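Side-chain contacts in pectate lyase/Amb allergen (Acidovorax citrulli, PDB 4HWV), which probably cleaves pectate, a plant cell-wall polysaccharide, by calcium-dependent beta-elimination, as a right-handed parallel beta-helix enzyme of polysaccharide lyase family 1: residues 55-60 against 167-172; 238-243 against 481-486; 381-386 against 468-473. All blocks are in the same frame, centred on the assembly; numbering follows the deposited sequence.

Contact 1: 55-60 against 167-172; sequences QALYGN and TSLLGI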
loop_
_atom_site.group_PDB
_atom_site.type_symbol
_atom_site.label_atom_id
_atom_site.label_comp_id
_atom_site.label_asym_id
_atom_site.label_seq_id
_atom_site.Cartn_x
_atom_site.Cartn_y
_atom_site.Cartn_z
ATOM N N GLN A 55 4.688 -24.251 14.591
ATOM C CA GLN A 55 4.629 -25.264 15.639
ATOM C C GLN A 55 3.194 -25.755 15.865
ATOM O O GLN A 55 2.963 -26.940 16.122
ATOM C CB GLN A 55 5.230 -24.772 16.960
ATOM C CG GLN A 55 6.740 -24.540 16.929
ATOM C CD GLN A 55 7.571 -25.764 16.552
ATOM O OE1 GLN A 55 7.076 -26.895 16.459
ATOM N NE2 GLN A 55 8.857 -25.528 16.315
ATOM N N ALA A 56 2.216 -24.864 15.774
ATOM C CA ALA A 56 0.826 -25.287 15.934
ATOM C C ALA A 56 0.427 -26.255 14.817
ATOM O O ALA A 56 -0.183 -27.310 15.052
ATOM C CB ALA A 56 -0.097 -24.078 15.982
ATOM N N LEU A 57 0.802 -25.917 13.589
ATOM C CA LEU A 57 0.475 -26.774 12.448
ATOM C C LEU A 57 1.177 -28.127 12.519
ATOM O O LEU A 57 0.670 -29.127 11.994
ATOM C CB LEU A 57 0.846 -26.062 11.140
ATOM C CG LEU A 57 0.018 -24.816 10.810
ATOM C CD1 LEU A 57 0.676 -24.022 9.708
ATOM C CD2 LEU A 57 -1.413 -25.163 10.412
ATOM N N TYR A 58 2.345 -28.145 13.162
ATOM C CA TYR A 58 3.185 -29.339 13.227
ATOM C C TYR A 58 3.102 -30.035 14.594
ATOM O O TYR A 58 3.866 -30.955 14.878
ATOM C CB TYR A 58 4.648 -28.977 12.905
ATOM C CG TYR A 58 4.937 -28.793 11.424
ATOM C CD1 TYR A 58 4.352 -27.755 10.696
ATOM C CD2 TYR A 58 5.802 -29.655 10.754
ATOM C CE1 TYR A 58 4.607 -27.590 9.346
ATOM C CE2 TYR A 58 6.080 -29.484 9.399
ATOM C CZ TYR A 58 5.470 -28.450 8.701
ATOM O OH TYR A 58 5.709 -28.250 7.363
ATOM N N GLY A 59 2.169 -29.616 15.445
ATOM C CA GLY A 59 2.031 -30.238 16.755
ATOM C C GLY A 59 3.329 -30.250 17.537
ATOM O O GLY A 59 3.677 -31.239 18.195
ATOM N N ASN A 60 4.060 -29.145 17.437
ATOM C CA ASN A 60 5.306 -28.946 18.165
ATOM C C ASN A 60 6.419 -29.910 17.757
ATOM O O ASN A 60 7.366 -30.121 18.510
ATOM C CB ASN A 60 5.057 -28.957 19.686
ATOM C CG ASN A 60 4.401 -27.697 20.133
ATOM O OD1 ASN A 60 4.997 -26.634 20.036
ATOM N ND2 ASN A 60 3.158 -27.789 20.604
ATOM N N THR A 167 -7.753 -28.790 10.260
ATOM C CA THR A 167 -7.193 -27.564 10.793
ATOM C C THR A 167 -8.158 -26.416 10.642
ATOM O O THR A 167 -8.698 -26.195 9.550
ATOM C CB THR A 167 -5.896 -27.204 10.041
ATOM O OG1 THR A 167 -4.956 -28.270 10.205
ATOM C CG2 THR A 167 -5.280 -25.905 10.578
ATOM N N SER A 168 -8.351 -25.673 11.727
ATOM C CA SER A 168 -8.995 -24.366 11.667
ATOM C C SER A 168 -7.999 -23.256 11.953
ATOM O O SER A 168 -7.265 -23.326 12.947
ATOM C CB SER A 168 -10.131 -24.274 12.684
ATOM O OG SER A 168 -11.168 -25.169 12.317
ATOM N N LEU A 169 -7.969 -22.255 11.070
ATOM C CA LEU A 169 -7.220 -21.023 11.288
ATOM C C LEU A 169 -8.260 -19.937 11.480
ATOM O O LEU A 169 -9.031 -19.644 10.549
ATOM C CB LEU A 169 -6.332 -20.685 10.089
ATOM C CG LEU A 169 -5.260 -21.718 9.759
ATOM C CD1 LEU A 169 -4.581 -21.395 8.441
ATOM C CD2 LEU A 169 -4.217 -21.779 10.838
ATOM N N LEU A 170 -8.297 -19.348 12.680
ATOM C CA LEU A 170 -9.387 -18.449 13.051
ATOM C C LEU A 170 -8.792 -17.149 13.568
ATOM O O LEU A 170 -8.118 -17.135 14.589
ATOM C CB LEU A 170 -10.285 -19.093 14.130
ATOM C CG LEU A 170 -10.938 -20.430 13.740
ATOM C CD1 LEU A 170 -11.686 -21.012 14.930
ATOM C CD2 LEU A 170 -11.880 -20.343 12.525
ATOM N N GLY A 171 -8.986 -16.062 12.836
ATOM C CA GLY A 171 -8.486 -14.785 13.316
ATOM C C GLY A 171 -9.167 -14.339 14.600
ATOM O O GLY A 171 -10.368 -14.548 14.766
ATOM N N ILE A 172 -8.406 -13.686 15.485
ATOM C CA ILE A 172 -8.990 -13.056 16.669
ATOM C C ILE A 172 -9.356 -11.600 16.383
ATOM O O ILE A 172 -8.526 -10.813 15.904
ATOM C CB ILE A 172 -7.994 -13.076 17.848
ATOM C CG1 ILE A 172 -7.728 -14.525 18.275
ATOM C CG2 ILE A 172 -8.496 -12.218 19.009
ATOM C CD1 ILE A 172 -6.550 -14.682 19.224
#

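Contact 2: 238-243 against 481-486; sequences WIDHNT and GKLEGP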
loop_
_atom_site.group_PDB
_atom_site.type_symbol
_atom_site.label_atom_id
_atom_site.label_comp_id
_atom_site.label_asym_id
_atom_site.label_seq_id
_atom_site.Cartn_x
_atom_site.Cartn_y
_atom_site.Cartn_z
ATOM N N TRP A 238 -13.231 -24.691 3.658
ATOM C CA TRP A 238 -14.176 -23.601 3.820
ATOM C C TRP A 238 -13.398 -22.335 4.187
ATOM O O TRP A 238 -12.754 -22.266 5.253
ATOM C CB TRP A 238 -15.198 -23.940 4.911
ATOM C CG TRP A 238 -16.292 -22.906 5.060
ATOM C CD1 TRP A 238 -16.914 -22.200 4.059
ATOM C CD2 TRP A 238 -16.876 -22.456 6.294
ATOM N NE1 TRP A 238 -17.861 -21.362 4.597
ATOM C CE2 TRP A 238 -17.863 -21.499 5.966
ATOM C CE3 TRP A 238 -16.670 -22.782 7.654
ATOM C CZ2 TRP A 238 -18.619 -20.835 6.943
ATOM C CZ3 TRP A 238 -17.438 -22.128 8.617
ATOM C CH2 TRP A 238 -18.379 -21.159 8.259
ATOM N N ILE A 239 -13.439 -21.365 3.275
ATOM C CA ILE A 239 -12.724 -20.110 3.429
ATOM C C ILE A 239 -13.799 -19.047 3.552
ATOM O O ILE A 239 -14.470 -18.708 2.570
ATOM C CB ILE A 239 -11.820 -19.862 2.198
ATOM C CG1 ILE A 239 -10.736 -20.948 2.144
ATOM C CG2 ILE A 239 -11.248 -18.448 2.207
ATOM C CD1 ILE A 239 -10.044 -21.052 0.786
ATOM N N ASP A 240 -13.972 -18.543 4.774
ATOM C CA ASP A 240 -15.141 -17.735 5.097
ATOM C C ASP A 240 -14.794 -16.474 5.893
ATOM O O ASP A 240 -14.038 -16.531 6.870
ATOM C CB ASP A 240 -16.112 -18.586 5.931
ATOM C CG ASP A 240 -17.322 -17.795 6.402
ATOM O OD1 ASP A 240 -18.242 -17.530 5.592
ATOM O OD2 ASP A 240 -17.339 -17.431 7.603
ATOM N N HIS A 241 -15.364 -15.334 5.499
ATOM C CA HIS A 241 -15.208 -14.108 6.282
ATOM C C HIS A 241 -13.745 -13.706 6.449
ATOM O O HIS A 241 -13.311 -13.299 7.537
ATOM C CB HIS A 241 -15.897 -14.224 7.654
ATOM C CG HIS A 241 -17.362 -13.915 7.638
ATOM N ND1 HIS A 241 -18.327 -14.895 7.697
ATOM C CD2 HIS A 241 -18.023 -12.731 7.644
ATOM C CE1 HIS A 241 -19.524 -14.326 7.730
ATOM N NE2 HIS A 241 -19.369 -13.014 7.688
ATOM N N ASN A 242 -12.986 -13.773 5.351
ATOM C CA ASN A 242 -11.612 -13.275 5.334
ATOM C C ASN A 242 -11.534 -12.109 4.369
ATOM O O ASN A 242 -12.448 -11.880 3.560
ATOM C CB ASN A 242 -10.619 -14.352 4.873
ATOM C CG ASN A 242 -10.713 -15.606 5.704
ATOM O OD1 ASN A 242 -10.243 -15.639 6.847
ATOM N ND2 ASN A 242 -11.325 -16.651 5.137
ATOM N N THR A 243 -10.439 -11.365 4.467
ATOM C CA THR A 243 -10.141 -10.318 3.501
ATOM C C THR A 243 -8.819 -10.675 2.837
ATOM O O THR A 243 -7.918 -11.189 3.502
ATOM C CB THR A 243 -10.082 -8.958 4.210
ATOM O OG1 THR A 243 -11.381 -8.694 4.750
ATOM C CG2 THR A 243 -9.674 -7.817 3.256
ATOM N N GLY A 481 -13.054 -9.155 10.350
ATOM C CA GLY A 481 -13.434 -8.096 11.272
ATOM C C GLY A 481 -14.938 -7.948 11.453
ATOM O O GLY A 481 -15.383 -6.925 11.963
ATOM N N LYS A 482 -15.711 -8.966 11.060
ATOM C CA LYS A 482 -17.165 -8.915 11.138
ATOM C C LYS A 482 -17.727 -9.945 12.126
ATOM O O LYS A 482 -18.650 -9.659 12.884
ATOM C CB LYS A 482 -17.760 -9.156 9.747
ATOM C CG LYS A 482 -17.335 -8.166 8.690
ATOM C CD LYS A 482 -17.909 -6.773 8.963
ATOM C CE LYS A 482 -17.512 -5.800 7.872
ATOM N NZ LYS A 482 -18.003 -4.438 8.150
ATOM N N LEU A 483 -17.163 -11.146 12.132
ATOM C CA LEU A 483 -17.631 -12.228 13.000
ATOM C C LEU A 483 -17.404 -11.983 14.479
ATOM O O LEU A 483 -18.148 -12.515 15.324
ATOM C CB LEU A 483 -16.943 -13.539 12.622
ATOM C CG LEU A 483 -17.399 -14.172 11.303
ATOM C CD1 LEU A 483 -16.510 -15.357 10.980
ATOM C CD2 LEU A 483 -18.857 -14.637 11.411
ATOM N N GLU A 484 -16.341 -11.241 14.798
ATOM C CA GLU A 484 -15.990 -10.973 16.188
ATOM C C GLU A 484 -15.855 -9.486 16.439
ATOM O O GLU A 484 -15.500 -8.719 15.533
ATOM C CB GLU A 484 -14.665 -11.661 16.560
ATOM C CG GLU A 484 -14.718 -13.175 16.555
ATOM C CD GLU A 484 -13.466 -13.829 17.139
ATOM O OE1 GLU A 484 -12.447 -13.133 17.379
ATOM O OE2 GLU A 484 -13.514 -15.048 17.374
ATOM N N GLY A 485 -16.114 -9.088 17.679
ATOM C CA GLY A 485 -15.762 -7.759 18.136
ATOM C C GLY A 485 -14.267 -7.635 18.359
ATOM O O GLY A 485 -13.528 -8.621 18.293
ATOM N N PRO A 486 -13.800 -6.413 18.631
ATOM C CA PRO A 486 -12.364 -6.210 18.836
ATOM C C PRO A 486 -11.889 -6.874 20.120
ATOM O O PRO A 486 -12.659 -7.048 21.071
ATOM C CB PRO A 486 -12.242 -4.685 18.955
ATOM C CG PRO A 486 -13.570 -4.250 19.427
ATOM C CD PRO A 486 -14.561 -5.163 18.775
#

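Contact 3: 381-386 against 468-473; sequences NNVVSL and ADLAAR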
loop_
_atom_site.group_PDB
_atom_site.type_symbol
_atom_site.label_atom_id
_atom_site.label_comp_id
_atom_site.label_asym_id
_atom_site.label_seq_id
_atom_site.Cartn_x
_atom_site.Cartn_y
_atom_site.Cartn_z
ATOM N N ASN A 381 -27.659 -14.639 -9.599
ATOM C CA ASN A 381 -27.905 -13.452 -8.773
ATOM C C ASN A 381 -26.630 -12.759 -8.295
ATOM O O ASN A 381 -26.490 -12.396 -7.122
ATOM C CB ASN A 381 -28.853 -13.768 -7.605
ATOM C CG ASN A 381 -30.243 -14.169 -8.081
ATOM O OD1 ASN A 381 -30.441 -14.587 -9.229
ATOM N ND2 ASN A 381 -31.210 -14.067 -7.180
ATOM N N ASN A 382 -25.710 -12.574 -9.231
ATOM C CA ASN A 382 -24.515 -11.774 -8.981
ATOM C C ASN A 382 -24.783 -10.348 -9.442
ATOM O O ASN A 382 -25.442 -10.134 -10.473
ATOM C CB ASN A 382 -23.315 -12.340 -9.737
ATOM C CG ASN A 382 -22.939 -13.735 -9.252
ATOM O OD1 ASN A 382 -22.339 -13.881 -8.191
ATOM N ND2 ASN A 382 -23.299 -14.762 -10.023
ATOM N N VAL A 383 -24.258 -9.384 -8.690
ATOM C CA VAL A 383 -24.349 -7.972 -9.050
ATOM C C VAL A 383 -22.988 -7.457 -9.457
ATOM O O VAL A 383 -22.005 -7.724 -8.777
ATOM C CB VAL A 383 -24.862 -7.141 -7.877
ATOM C CG1 VAL A 383 -24.822 -5.640 -8.211
ATOM C CG2 VAL A 383 -26.252 -7.581 -7.492
ATOM N N VAL A 384 -22.954 -6.717 -10.563
ATOM C CA VAL A 384 -21.729 -6.126 -11.064
ATOM C C VAL A 384 -21.906 -4.615 -11.197
ATOM O O VAL A 384 -22.826 -4.145 -11.877
ATOM C CB VAL A 384 -21.332 -6.734 -12.448
ATOM C CG1 VAL A 384 -20.009 -6.141 -12.950
ATOM C CG2 VAL A 384 -21.278 -8.249 -12.376
ATOM N N SER A 385 -21.036 -3.872 -10.520
ATOM C CA SER A 385 -20.921 -2.433 -10.717
ATOM C C SER A 385 -19.596 -2.188 -11.408
ATOM O O SER A 385 -18.541 -2.360 -10.800
ATOM C CB SER A 385 -20.912 -1.705 -9.379
ATOM O OG SER A 385 -20.620 -0.330 -9.575
ATOM N N LEU A 386 -19.655 -1.809 -12.674
ATOM C CA LEU A 386 -18.458 -1.700 -13.491
ATOM C C LEU A 386 -18.491 -0.350 -14.182
ATOM O O LEU A 386 -19.243 -0.154 -15.146
ATOM C CB LEU A 386 -18.389 -2.867 -14.485
ATOM C CG LEU A 386 -17.122 -2.948 -15.341
ATOM C CD1 LEU A 386 -15.878 -2.845 -14.468
ATOM C CD2 LEU A 386 -17.111 -4.250 -16.112
ATOM N N ALA A 468 -31.409 -6.721 -5.499
ATOM C CA ALA A 468 -31.784 -5.325 -5.264
ATOM C C ALA A 468 -30.899 -4.585 -4.252
ATOM O O ALA A 468 -30.424 -3.472 -4.516
ATOM C CB ALA A 468 -33.261 -5.218 -4.864
ATOM N N ASP A 469 -30.667 -5.207 -3.106
ATOM C CA ASP A 469 -29.879 -4.562 -2.061
ATOM C C ASP A 469 -28.568 -5.287 -1.806
ATOM O O ASP A 469 -27.902 -5.032 -0.811
ATOM C CB ASP A 469 -30.675 -4.494 -0.752
ATOM C CG ASP A 469 -31.877 -3.599 -0.853
ATOM O OD1 ASP A 469 -31.801 -2.588 -1.587
ATOM O OD2 ASP A 469 -32.893 -3.899 -0.199
ATOM N N LEU A 470 -28.188 -6.177 -2.715
ATOM C CA LEU A 470 -27.078 -7.079 -2.448
ATOM C C LEU A 470 -25.737 -6.343 -2.357
ATOM O O LEU A 470 -24.911 -6.668 -1.508
ATOM C CB LEU A 470 -27.031 -8.184 -3.500
ATOM C CG LEU A 470 -25.996 -9.275 -3.227
ATOM C CD1 LEU A 470 -26.389 -10.107 -1.991
ATOM C CD2 LEU A 470 -25.860 -10.148 -4.458
ATOM N N ALA A 471 -25.505 -5.363 -3.223
ATOM C CA ALA A 471 -24.244 -4.621 -3.172
ATOM C C ALA A 471 -24.047 -3.973 -1.801
ATOM O O ALA A 471 -22.977 -4.075 -1.200
ATOM C CB ALA A 471 -24.194 -3.575 -4.272
ATOM N N ALA A 472 -25.084 -3.310 -1.301
ATOM C CA ALA A 472 -25.006 -2.656 0.003
ATOM C C ALA A 472 -24.840 -3.680 1.123
ATOM O O ALA A 472 -24.041 -3.459 2.041
ATOM C CB ALA A 472 -26.234 -1.790 0.256
ATOM N N ARG A 473 -25.583 -4.793 1.052
ATOM C CA ARG A 473 -25.502 -5.835 2.076
ATOM C C ARG A 473 -24.074 -6.371 2.159
ATOM O O ARG A 473 -23.475 -6.427 3.229
ATOM C CB ARG A 473 -26.450 -7.004 1.761
ATOM C CG ARG A 473 -27.945 -6.761 1.967
ATOM C CD ARG A 473 -28.750 -8.004 1.527
ATOM N NE ARG A 473 -30.197 -7.859 1.697
ATOM C CZ ARG A 473 -31.086 -8.791 1.362
ATOM N NH1 ARG A 473 -30.695 -9.945 0.832
#

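Contact 1: 55-60 against 167-172
With no ring, amide or carboxylate between them, L57 and T167 meet through methyl groups alone, where helix 50-57 covers the first coils of the right-handed parallel beta-helix. L57 CD2 does all the touching on the helix side, and T167 CG2 sits 3.9 Å from it, the two side chains lying roughly perpendicular. The same CD2 has L169 CD2 at 4.4 Å, so one leucine branch sits against two residues of strand 167-171 that lie two places apart and therefore face the same way. T167 CG2 stands anti to the backbone N (chi1, measured to OG1, is -60°). That turns the methyl to the leucine, while the hydroxyl OG1 is engaged with the P164 and D165 carbonyls and with K79 NZ. The threonine is thus split into an apolar branch facing the helix and a polar branch whose needs are met by the turn before the strand and by K79 of the adjoining strand.

I81 of that neighbouring parallel strand, 79-83, touches both leucines and completes the apolar cluster, with I161 and P164 also against L57. S168 turns the other way, its OG bonded to S20 OG and G36 N. Just past L57 the helix ends in a Schellman motif with G59 as C-prime residue: N60 N bonds Q55 O at 2.8 Å, and G59 N reaches A56 O in a weak bond of 3.3 Å.

Contact 2: 238-243 against 481-486
H241 and L483 are brought together by two similar first torsions: each CG stands anti to its own carbonyl carbon, with chi1 -84° in the histidine. H241 has a left-handed backbone conformation just after the strand, and its imidazole offers one face to the leucine. L483 CG lies 3.8 Å from the centroid of the H241 ring and 17° off the ring normal, a CH-pi contact over the face. The two methyls spread on that same side: CD1 lies near the root of the ring, 3.6 Å from H241 CB, and CD2 toward the ND1-CE1 side, 3.8 Å from H241 CE1.

What fixes the rotation of the imidazole is a bond at its edge. H241 ND1 donates to D240 OD2 at 2.7 Å, with the acceptor almost exactly in the ring plane but the N-H arriving 38° out of the carboxylate plane. D240 OD2 is also salt-bridged to R198 NE, which probably helps to keep this buried carboxylate charged; OD1 is held by S293 OG and N294 ND2. L483 CD1 also passes 4.0 Å from D240 OD2, at the margin of the His-carboxylate pair. K482 adds little beyond CB, 4.2 Å from H241 CD2, before its chain bends off to put NZ on A476 O.

In the fold, strand 237-240 runs parallel between strands 192-198 and 290-293, and H241 sits at the turn that follows it. The loop after helix 470-477 packs over this part of the beta-helix: G481 N bonds N199 OD1 in the preceding coil, and L483 also rests on R198 of strand 192-198.

Contact 3: 381-386 against 468-473
The backbone oxygen of N381 has a donor on the adjacent coil of the beta-helix and a methyl from helix 470-477: N350 ND2 hydrogen-bonds to it, while L470 CD2 lies 3.5 Å from N381 O. The leucine therefore packs against a carbonyl whose polar demand is met by the neighbouring coil. The N381 side chain is held as well, its ND2 bonded to E465 O in the segment leading to helix 470-477.

V383 supplies the apolar half. With CG1 anti to the backbone N (chi1 174°), its two methyls divide their work. V383 CG2 touches L470 CD2 at 4.0 Å and has L470 CB at 4.1 Å, and V383 CG1 faces A471 CB at a looser 4.5 Å. The valine and leucine side chains run alongside each other, pointing opposite ways. Y352 from strand 345-356 touches both V383 and A471, so the first turn of the helix rests on two adjacent coils.

Behind N381, the N382 side chain turns away from the helix to bond N351 N and L348 O, consistent with the stacked inward asparagines known from pectate lyase beta-helices, here flanked by a C-terminal helix.

All three contacts pack peripheral segments onto strands or turns of the same beta-helix. Contacts 1 and 2 are neighbours, with centres 16 Å apart, and they touch where E484 OE1 comes within 3.5 Å of I172 CA; E484 also bonds G173, just beyond. Contact 3 is nested in the chain loop that contact 2 closes, and their centres lie 20 Å apart, nearest atoms about 8 Å. A single C-terminal run serves both, passing from helix 470-477 to the loop 481-486. Contacts 1 and 3 are 35 Å apart between centres and do not meet. None involves the calcium site of D227, D278 and D282.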